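Long-range contact in Sodium/sialic acid symporter SiaT (Proteus mirabilis, PDB 5NV9), which couples the inward sodium gradient to the uptake of the sialic acid N-acetylneuraminic acid across the bacterial inner membrane: residues Val428-Val442 with Ala472-Gln485. Residues are numbered along the deposited sequence; the frame is centred on the assembly and turned at random.
With LMT (dodecyl-beta-D-maltoside), chain E.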
loop_
_atom_site.group_PDB
_atom_site.type_symbol
_atom_site.label_atom_id
_atom_site.label_comp_id
_atom_site.label_asym_id
_atom_site.label_seq_id
_atom_site.Cartn_x
_atom_site.Cartn_y
_atom_site.Cartn_z
ATOM N N VAL A 428 17.188 -4.574 -19.698
ATOM C CA VAL A 428 17.874 -3.997 -20.841
ATOM C C VAL A 428 19.345 -3.905 -20.515
ATOM O O VAL A 428 19.801 -2.940 -19.887
ATOM C CB VAL A 428 17.288 -2.632 -21.122
ATOM C CG1 VAL A 428 17.903 -2.062 -22.355
ATOM C CG2 VAL A 428 15.776 -2.748 -21.270
ATOM N N LYS A 429 20.092 -4.934 -20.891
ATOM C CA LYS A 429 21.515 -5.037 -20.520
ATOM C C LYS A 429 22.346 -3.813 -20.958
ATOM O O LYS A 429 23.290 -3.402 -20.282
ATOM C CB LYS A 429 22.125 -6.319 -21.117
ATOM C CG LYS A 429 23.618 -6.487 -20.805
ATOM C CD LYS A 429 24.163 -7.878 -21.175
ATOM C CE LYS A 429 25.702 -7.931 -21.096
ATOM N NZ LYS A 429 26.178 -8.034 -19.695
ATOM N N ARG A 430 22.009 -3.197 -22.071
ATOM C CA ARG A 430 22.848 -2.109 -22.568
ATOM C C ARG A 430 22.552 -0.758 -21.937
ATOM O O ARG A 430 23.326 0.173 -22.081
ATOM C CB ARG A 430 22.758 -1.980 -24.077
ATOM C CG ARG A 430 23.702 -2.943 -24.752
ATOM C CD ARG A 430 22.978 -4.237 -25.070
ATOM N NE ARG A 430 21.738 -3.907 -25.766
ATOM C CZ ARG A 430 20.492 -4.055 -25.282
ATOM N NH1 ARG A 430 20.299 -4.596 -24.095
ATOM N NH2 ARG A 430 19.423 -3.659 -26.022
ATOM N N ALA A 431 21.452 -0.667 -21.203
ATOM C CA ALA A 431 21.129 0.570 -20.588
ATOM C C ALA A 431 22.236 0.902 -19.639
ATOM O O ALA A 431 22.841 -0.011 -19.058
ATOM C CB ALA A 431 19.796 0.474 -19.844
ATOM N N ASN A 432 22.478 2.209 -19.427
ATOM C CA ASN A 432 23.593 2.636 -18.621
ATOM C C ASN A 432 23.187 3.876 -17.848
ATOM O O ASN A 432 22.055 4.355 -17.984
ATOM C CB ASN A 432 24.851 2.870 -19.554
ATOM C CG ASN A 432 24.525 3.730 -20.779
ATOM O OD1 ASN A 432 23.926 4.790 -20.635
ATOM N ND2 ASN A 432 24.950 3.283 -21.993
ATOM N N ALA A 433 24.085 4.384 -17.013
ATOM C CA ALA A 433 23.779 5.511 -16.153
ATOM C C ALA A 433 23.234 6.717 -16.851
ATOM O O ALA A 433 22.275 7.393 -16.431
ATOM C CB ALA A 433 25.011 5.880 -15.392
ATOM N N GLY A 434 23.860 7.053 -17.963
ATOM C CA GLY A 434 23.408 8.193 -18.684
ATOM C C GLY A 434 22.079 7.980 -19.359
ATOM O O GLY A 434 21.264 8.848 -19.332
ATOM N N SER A 435 21.865 6.828 -19.975
ATOM C CA SER A 435 20.632 6.587 -20.646
ATOM C C SER A 435 19.441 6.469 -19.657
ATOM O O SER A 435 18.308 6.833 -19.977
ATOM C CB SER A 435 20.781 5.375 -21.571
ATOM O OG SER A 435 20.438 4.147 -20.961
ATOM N N ALA A 436 19.711 5.966 -18.465
ATOM C CA ALA A 436 18.726 5.990 -17.397
ATOM C C ALA A 436 18.338 7.470 -17.053
ATOM O O ALA A 436 17.132 7.777 -16.950
ATOM C CB ALA A 436 19.212 5.214 -16.160
ATOM N N VAL A 437 19.326 8.381 -16.941
ATOM C CA VAL A 437 19.047 9.790 -16.673
ATOM C C VAL A 437 18.210 10.439 -17.788
ATOM O O VAL A 437 17.258 11.113 -17.484
ATOM C CB VAL A 437 20.317 10.601 -16.357
ATOM C CG1 VAL A 437 20.021 12.091 -16.334
ATOM C CG2 VAL A 437 20.844 10.180 -14.996
ATOM N N VAL A 438 18.576 10.245 -19.066
ATOM C CA VAL A 438 17.725 10.714 -20.188
ATOM C C VAL A 438 16.292 10.174 -20.050
ATOM O O VAL A 438 15.322 10.915 -20.184
ATOM C CB VAL A 438 18.320 10.307 -21.551
ATOM C CG1 VAL A 438 17.336 10.671 -22.654
ATOM C CG2 VAL A 438 19.659 10.980 -21.720
ATOM N N GLY A 439 16.176 8.876 -19.770
ATOM C CA GLY A 439 14.903 8.262 -19.362
ATOM C C GLY A 439 14.110 8.951 -18.245
ATOM O O GLY A 439 12.914 9.216 -18.395
ATOM N N ILE A 440 14.739 9.300 -17.140
ATOM C CA ILE A 440 14.037 10.060 -16.111
ATOM C C ILE A 440 13.472 11.389 -16.671
ATOM O O ILE A 440 12.332 11.794 -16.410
ATOM C CB ILE A 440 14.943 10.310 -14.899
ATOM C CG1 ILE A 440 15.272 8.978 -14.188
ATOM C CG2 ILE A 440 14.304 11.268 -13.913
ATOM C CD1 ILE A 440 16.533 9.006 -13.357
ATOM N N ILE A 441 14.296 12.097 -17.403
ATOM C CA ILE A 441 13.920 13.429 -17.846
ATOM C C ILE A 441 12.711 13.368 -18.778
ATOM O O ILE A 441 11.730 14.112 -18.586
ATOM C CB ILE A 441 15.121 14.118 -18.499
ATOM C CG1 ILE A 441 16.106 14.511 -17.399
ATOM C CG2 ILE A 441 14.693 15.303 -19.334
ATOM C CD1 ILE A 441 17.502 14.733 -17.884
ATOM N N VAL A 442 12.799 12.473 -19.759
ATOM C CA VAL A 442 11.716 12.192 -20.706
ATOM C C VAL A 442 10.423 11.766 -20.002
ATOM O O VAL A 442 9.329 12.303 -20.308
ATOM C CB VAL A 442 12.109 11.063 -21.652
ATOM C CG1 VAL A 442 10.875 10.583 -22.433
ATOM C CG2 VAL A 442 13.179 11.571 -22.630
ATOM N N ALA A 472 13.255 5.567 -23.746
ATOM C CA ALA A 472 14.312 6.525 -23.903
ATOM C C ALA A 472 15.607 5.911 -23.407
ATOM O O ALA A 472 16.671 6.131 -23.996
ATOM C CB ALA A 472 13.995 7.832 -23.175
ATOM N N GLY A 473 15.561 5.088 -22.369
ATOM C CA GLY A 473 16.827 4.557 -21.822
ATOM C C GLY A 473 17.383 3.419 -22.652
ATOM O O GLY A 473 18.541 3.063 -22.529
ATOM N N THR A 474 16.542 2.831 -23.472
ATOM C CA THR A 474 17.009 1.843 -24.430
ATOM C C THR A 474 17.620 2.497 -25.719
ATOM O O THR A 474 18.789 2.265 -26.119
ATOM C CB THR A 474 15.856 0.886 -24.736
ATOM O OG1 THR A 474 15.455 0.237 -23.507
ATOM C CG2 THR A 474 16.325 -0.162 -25.724
ATOM N N ILE A 475 16.866 3.363 -26.351
ATOM C CA ILE A 475 17.360 3.938 -27.592
ATOM C C ILE A 475 18.583 4.855 -27.444
ATOM O O ILE A 475 19.364 4.929 -28.367
ATOM C CB ILE A 475 16.217 4.617 -28.434
ATOM C CG1 ILE A 475 15.579 5.766 -27.693
ATOM C CG2 ILE A 475 15.166 3.604 -28.833
ATOM C CD1 ILE A 475 14.224 6.202 -28.261
ATOM N N THR A 476 18.750 5.569 -26.334
ATOM C CA THR A 476 19.935 6.406 -26.081
ATOM C C THR A 476 21.158 5.770 -25.440
ATOM O O THR A 476 22.181 6.449 -25.328
ATOM C CB THR A 476 19.591 7.624 -25.208
ATOM O OG1 THR A 476 19.183 7.218 -23.903
ATOM C CG2 THR A 476 18.482 8.409 -25.855
ATOM N N ALA A 477 21.038 4.530 -24.975
ATOM C CA ALA A 477 22.169 3.724 -24.437
ATOM C C ALA A 477 23.480 3.800 -25.260
ATOM O O ALA A 477 24.532 3.940 -24.672
ATOM C CB ALA A 477 21.743 2.263 -24.262
ATOM N N PRO A 478 23.416 3.714 -26.607
ATOM C CA PRO A 478 24.690 3.761 -27.368
ATOM C C PRO A 478 25.389 5.115 -27.387
ATOM O O PRO A 478 26.555 5.222 -27.812
ATOM C CB PRO A 478 24.264 3.372 -28.791
ATOM C CG PRO A 478 22.973 2.665 -28.655
ATOM C CD PRO A 478 22.295 3.236 -27.454
ATOM N N LEU A 479 24.709 6.154 -26.921
ATOM C CA LEU A 479 25.335 7.474 -26.813
ATOM C C LEU A 479 26.221 7.735 -25.608
ATOM O O LEU A 479 26.858 8.795 -25.547
ATOM C CB LEU A 479 24.258 8.539 -26.775
ATOM C CG LEU A 479 23.243 8.480 -27.916
ATOM C CD1 LEU A 479 22.076 9.441 -27.617
ATOM C CD2 LEU A 479 23.968 8.806 -29.193
ATOM N N PHE A 480 26.200 6.830 -24.636
ATOM C CA PHE A 480 26.947 6.967 -23.396
ATOM C C PHE A 480 27.906 5.761 -23.268
ATOM O O PHE A 480 27.773 4.764 -23.997
ATOM C CB PHE A 480 26.008 7.019 -22.155
ATOM C CG PHE A 480 24.978 8.107 -22.213
ATOM C CD1 PHE A 480 25.311 9.416 -21.872
ATOM C CD2 PHE A 480 23.674 7.839 -22.603
ATOM C CE1 PHE A 480 24.384 10.422 -21.986
ATOM C CE2 PHE A 480 22.741 8.852 -22.696
ATOM C CZ PHE A 480 23.104 10.147 -22.420
ATOM N N ALA A 481 28.875 5.865 -22.360
ATOM C CA ALA A 481 29.818 4.782 -22.062
ATOM C C ALA A 481 29.086 3.467 -21.743
ATOM O O ALA A 481 27.965 3.510 -21.200
ATOM C CB ALA A 481 30.686 5.170 -20.869
ATOM N N PRO A 482 29.707 2.312 -22.081
ATOM C CA PRO A 482 29.078 1.012 -21.943
ATOM C C PRO A 482 28.550 0.704 -20.542
ATOM O O PRO A 482 29.103 1.162 -19.544
ATOM C CB PRO A 482 30.191 0.038 -22.353
ATOM C CG PRO A 482 30.959 0.794 -23.382
ATOM C CD PRO A 482 30.993 2.194 -22.819
ATOM N N ALA A 483 27.509 -0.120 -20.498
ATOM C CA ALA A 483 26.774 -0.426 -19.234
ATOM C C ALA A 483 27.653 -1.090 -18.204
ATOM O O ALA A 483 28.533 -1.838 -18.590
ATOM C CB ALA A 483 25.626 -1.322 -19.531
ATOM N N LYS A 484 27.391 -0.851 -16.906
ATOM C CA LYS A 484 28.042 -1.604 -15.881
ATOM C C LYS A 484 27.564 -3.032 -15.961
ATOM O O LYS A 484 26.429 -3.302 -16.349
ATOM C CB LYS A 484 27.831 -1.009 -14.498
ATOM C CG LYS A 484 28.429 0.374 -14.380
ATOM C CD LYS A 484 28.669 0.763 -12.948
ATOM C CE LYS A 484 27.372 0.943 -12.213
ATOM N NZ LYS A 484 27.600 1.952 -11.148
ATOM N N GLN A 485 28.473 -3.941 -15.652
ATOM C CA GLN A 485 28.254 -5.357 -15.888
ATOM C C GLN A 485 27.212 -5.958 -14.885
ATOM O O GLN A 485 26.169 -6.442 -15.314
ATOM C CB GLN A 485 29.637 -6.071 -15.901
ATOM C CG GLN A 485 29.665 -7.562 -15.592
ATOM C CD GLN A 485 28.797 -8.379 -16.511
ATOM O OE1 GLN A 485 28.249 -7.866 -17.492
ATOM N NE2 GLN A 485 28.708 -9.678 -16.231
HETATM C C1B LMT E . 32.901 10.835 -22.838
HETATM C C2B LMT E . 34.110 11.248 -22.004
HETATM C C3B LMT E . 34.969 12.199 -22.816
HETATM C C4B LMT E . 35.444 11.457 -24.050
HETATM C C5B LMT E . 34.257 10.788 -24.784
HETATM C C6B LMT E . 34.748 9.855 -25.879
HETATM O O1B LMT E . 32.315 12.018 -23.335
HETATM O O2B LMT E . 33.674 11.871 -20.780
HETATM O O3B LMT E . 36.103 12.666 -22.085
HETATM O "O4'" LMT E . 36.163 12.411 -24.869
HETATM O O5B LMT E . 33.355 10.064 -23.937
HETATM O O6B LMT E . 35.449 10.736 -26.749
HETATM C "C1'" LMT E . 28.103 12.267 -23.230
HETATM C "C2'" LMT E . 28.740 11.133 -24.052
HETATM C "C3'" LMT E . 30.156 10.811 -23.647
HETATM C "C4'" LMT E . 30.935 12.112 -23.579
HETATM C "C5'" LMT E . 30.271 12.882 -22.464
HETATM C "C6'" LMT E . 30.684 14.264 -22.132
HETATM O "O1'" LMT E . 27.120 13.060 -23.863
HETATM O "O2'" LMT E . 28.126 9.864 -23.849
HETATM O "O3'" LMT E . 30.592 9.822 -24.568
HETATM O "O5'" LMT E . 29.033 13.298 -22.974
HETATM O "O6'" LMT E . 29.403 14.963 -22.032
HETATM C C1 LMT E . 26.018 12.324 -24.312
HETATM C C2 LMT E . 25.650 12.772 -25.699
HETATM C C3 LMT E . 24.285 12.163 -25.969
HETATM C C4 LMT E . 23.182 12.846 -25.195
HETATM C C5 LMT E . 21.856 12.376 -25.738
HETATM C C6 LMT E . 20.712 13.285 -25.349
HETATM C C7 LMT E . 19.644 13.124 -26.431
HETATM C C8 LMT E . 18.523 14.154 -26.301
HETATM C C9 LMT E . 17.500 13.733 -25.251
HETATM C C10 LMT E . 17.047 14.913 -24.389
HETATM C C11 LMT E . 15.549 14.840 -24.126
HETATM C C12 LMT E . 15.244 15.107 -22.674
HETATM O O HOH W 1 24.165 -4.408 -18.136
HETATM O O HOH W 2 25.765 0.172 -23.038
#
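A capping box at the cytoplasmic start of transmembrane helix 433-452, closed by Asn432 and Ser435, docks onto the end of helix 459-475 and the tail that follows it. Asn432 OD1 accepts from Ser435 N at 3.0 Å, and Ser435 OG takes the N-H of Asn432 in return. Both residues also bond across the contact. Asn432 CG lies between its backbone N and carbonyl carbon (chi1 49°), a rotation that keeps OD1 over the first helical turn while ND2 reaches across to segment 472-485 and donates to Ala477 O, 2.8 Å away and close to the amide plane. Ser435 OG donates to Gly473 O at 2.7 Å, in the carbonyl plane and on a lone pair, so this hydroxyl serves as donor and acceptor at once. Beside it the two backbones come close, with Gly473 CA 3.3 Å from Ser435 O in a CA-H...O contact. The Phe480 ring lies flat on Gly434, whose CA sits 3.8 Å from the ring centroid and 8° off its normal, a CH-pi contact made possible by the missing side chain. Leu479 CB lies on the opposite side, offset toward the rim. Val438 CG2 approaches Phe480 CZ obliquely at 3.6 Å, and one turn on Val442 CG2 packs against Ala472 CB. Past Phe480 the tail runs beside the loop 428-431, where one water links Lys429 O to Lys484 O. The dodecyl maltoside runs its chain past Leu479, Phe480, Val438 and Ile441, consistent with a flank that faces lipid, away from the substrate and sodium sites. Helix 415-427 packs on Ala431 and Thr474 through Leu424, and helix 118-151 lies against Ala436 and Ile440 through Ser120.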